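Local structure of nitrogen regulatory PII-like protein (Bacillus subtilis subsp. subtilis, 4R25) at residues A[65-69]-A[70-74]. The protein is a trimeric PII-family regulator of nitrogen metabolism, required for full induction of the nrgAB operon when ammonium is limiting. Numbering follows the deposited sequence.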
ATOM      1  N   ILE A  65       6.515  -7.771  -0.696  1.00 29.56           N
ATOM      2  CA  ILE A  65       7.560  -8.405  -1.458  1.00 32.73           C
ATOM      3  C   ILE A  65       7.245  -8.182  -2.925  1.00 36.75           C
ATOM      4  O   ILE A  65       6.125  -8.420  -3.364  1.00 41.31           O
ATOM      5  CB  ILE A  65       7.600  -9.911  -1.162  1.00 38.49           C
ATOM      6  CG1 ILE A  65       7.546 -10.141   0.348  1.00 42.81           C
ATOM      7  CG2 ILE A  65       8.841 -10.548  -1.759  1.00 39.30           C
ATOM      8  CD1 ILE A  65       7.097 -11.527   0.740  1.00 50.52           C
ATOM      9  N   VAL A  66       8.217  -7.682  -3.675  1.00 42.36           N
ATOM     10  CA  VAL A  66       8.060  -7.566  -5.115  1.00 40.43           C
ATOM     11  C   VAL A  66       8.853  -8.686  -5.758  1.00 41.64           C
ATOM     12  O   VAL A  66       9.942  -9.012  -5.304  1.00 45.48           O
ATOM     13  CB  VAL A  66       8.557  -6.208  -5.626  1.00 48.06           C
ATOM     14  CG1 VAL A  66       8.411  -6.117  -7.146  1.00 42.77           C
ATOM     15  CG2 VAL A  66       7.794  -5.087  -4.939  1.00 46.25           C
ATOM     16  N   VAL A  67       8.300  -9.294  -6.798  1.00 35.05           N
ATOM     17  CA  VAL A  67       8.955 -10.435  -7.422  1.00 46.12           C
ATOM     18  C   VAL A  67       8.744 -10.434  -8.909  1.00 50.86           C
ATOM     19  O   VAL A  67       7.730  -9.940  -9.401  1.00 58.47           O
ATOM     20  CB  VAL A  67       8.427 -11.787  -6.889  1.00 44.30           C
ATOM     21  CG1 VAL A  67       8.738 -11.940  -5.407  1.00 47.19           C
ATOM     22  CG2 VAL A  67       6.931 -11.913  -7.152  1.00 54.43           C
ATOM     23  N   SER A  68       9.715 -11.001  -9.616  1.00 60.58           N
ATOM     24  CA  SER A  68       9.598 -11.231 -11.044  1.00 54.59           C
ATOM     25  C   SER A  68      10.170 -12.601 -11.388  1.00 57.56           C
ATOM     26  O   SER A  68       9.430 -13.507 -11.757  1.00 54.15           O
ATOM     27  CB  SER A  68      10.310 -10.134 -11.829  1.00 61.15           C
ATOM     28  OG  SER A  68      10.010 -10.241 -13.207  1.00 68.96           O
ATOM     29  N   LYS A  69      11.486 -12.752 -11.255  1.00 74.29           N
ATOM     30  CA  LYS A  69      12.130 -14.042 -11.509  1.00 62.19           C
ATOM     31  C   LYS A  69      11.598 -15.077 -10.537  1.00 62.88           C
ATOM     32  O   LYS A  69      11.087 -16.118 -10.939  1.00 83.38           O
ATOM     33  CB  LYS A  69      13.651 -13.939 -11.378  1.00 78.24           C
ATOM     34  CG  LYS A  69      14.328 -13.168 -12.500  1.00 72.95           C
ATOM     35  CD  LYS A  69      15.151 -12.022 -11.942  1.00 90.07           C
ATOM     36  CE  LYS A  69      14.292 -11.089 -11.089  1.00 73.82           C
ATOM     37  NZ  LYS A  69      15.100  -9.964 -10.544  1.00 82.29           N
ATOM     38  N   VAL A  70      11.725 -14.784  -9.249  1.00 62.30           N
ATOM     39  CA  VAL A  70      11.142 -15.636  -8.227  1.00 60.33           C
ATOM     40  C   VAL A  70       9.635 -15.657  -8.390  1.00 69.93           C
ATOM     41  O   VAL A  70       8.985 -14.613  -8.332  1.00 68.92           O
ATOM     42  CB  VAL A  70      11.447 -15.124  -6.832  1.00 71.65           C
ATOM     43  CG1 VAL A  70      10.759 -16.005  -5.806  1.00 47.96           C
ATOM     44  CG2 VAL A  70      12.956 -15.059  -6.612  1.00 59.87           C
ATOM     45  N   PRO A  71       9.076 -16.852  -8.594  1.00 64.38           N
ATOM     46  CA  PRO A  71       7.666 -17.016  -8.934  1.00 42.80           C
ATOM     47  C   PRO A  71       6.751 -16.667  -7.776  1.00 63.99           C
ATOM     48  O   PRO A  71       6.989 -17.100  -6.647  1.00 53.52           O
ATOM     49  CB  PRO A  71       7.559 -18.513  -9.248  1.00 45.24           C
ATOM     50  CG  PRO A  71       8.956 -18.940  -9.557  1.00 52.87           C
ATOM     51  CD  PRO A  71       9.799 -18.132  -8.633  1.00 69.09           C
ATOM     52  N   VAL A  72       5.704 -15.900  -8.063  1.00 48.67           N
ATOM     53  CA  VAL A  72       4.718 -15.549  -7.052  1.00 58.69           C
ATOM     54  C   VAL A  72       4.256 -16.774  -6.268  1.00 54.98           C
ATOM     55  O   VAL A  72       4.238 -16.756  -5.037  1.00 54.85           O
ATOM     56  CB  VAL A  72       3.487 -14.874  -7.678  1.00 62.25           C
ATOM     57  CG1 VAL A  72       2.389 -14.722  -6.647  1.00 67.00           C
ATOM     58  CG2 VAL A  72       3.858 -13.530  -8.230  1.00 55.73           C
ATOM     59  N   ASP A  73       3.887 -17.834  -6.981  1.00 61.92           N
ATOM     60  CA  ASP A  73       3.271 -18.996  -6.348  1.00 52.23           C
ATOM     61  C   ASP A  73       4.202 -19.710  -5.361  1.00 59.19           C
ATOM     62  O   ASP A  73       3.743 -20.357  -4.413  1.00 57.08           O
ATOM     63  CB  ASP A  73       2.720 -19.951  -7.411  1.00 73.65           C
ATOM     64  CG  ASP A  73       1.608 -19.324  -8.236  1.00 95.38           C
ATOM     65  OD1 ASP A  73       1.061 -18.283  -7.819  1.00 82.44           O
ATOM     66  OD2 ASP A  73       1.269 -19.886  -9.299  1.00 96.42           O
ATOM     67  N   GLN A  74       5.508 -19.580  -5.577  1.00 49.34           N
ATOM     68  CA  GLN A  74       6.483 -20.098  -4.628  1.00 36.81           C
ATOM     69  C   GLN A  74       6.549 -19.173  -3.408  1.00 56.12           C
ATOM     70  O   GLN A  74       6.760 -19.637  -2.292  1.00 53.38           O
ATOM     71  CB  GLN A  74       7.862 -20.243  -5.292  1.00 58.84           C
ATOM     72  CG  GLN A  74       8.755 -21.329  -4.685  1.00 68.71           C
ATOM     73  CD  GLN A  74      10.071 -21.536  -5.442  1.00 75.83           C
ATOM     74  OE1 GLN A  74      11.074 -21.968  -4.865  1.00 60.80           O
ATOM     75  NE2 GLN A  74      10.066 -21.228  -6.734  1.00 59.47           N
TER
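V67 and V72 meet methyl to methyl across the turn that links strand 51-67 to helix 72-83, their CG2 atoms 3.6 Å apart and the two side chains crossing at about a right angle. With CG1 turned anti to the carbonyl carbon (chi1 -64°), V67 sends its other branch, CG2, to V72. Both valines also touch F4 of strand 4-10; compact, beta-branched and apolar, valine suits the strand end at V67 and the packing of V72 against that ring. A looser apolar contact joins V67 CG1 to V70 CB at 4.4 Å, and V70 packs on I25 of helix 15-25 and V75 of helix 72-83, an apolar place that suits valine.

Backbone carbonyls also approach carbon atoms. The carbonyl of V70 turns back over V67, its O lying 3.2 Å from V67 CB and 3.6 Å from V67 CG2, a van der Waals contact with carbon. Here the chain passes from the last residues of a sheet strand into the second helix, a beta-to-alpha connection of the ferredoxin-like βαβ-βαβ fold from which PII trimers are built.

P71 occupies the N-cap position. Its ring lies against the preceding turn, with CD 3.3 Å from K69 O. N-H groups at a helix start have no carbonyl of an earlier turn to bond to, so a proline lacking one costs the helix nothing there, and its ring restrains phi. P71 O accepts a weak hydrogen bond from Q74 N at 3.1 Å.

The polar side chains of the turn point elsewhere. S68 directs its CB away from the following residues, and its short hydroxyl arm suffices for OG to hydrogen-bond to H2 O, while K69, bent at chi2 and chi3, carries NZ to P111 O near the C-terminus, a reach that suits a long, flexible chain.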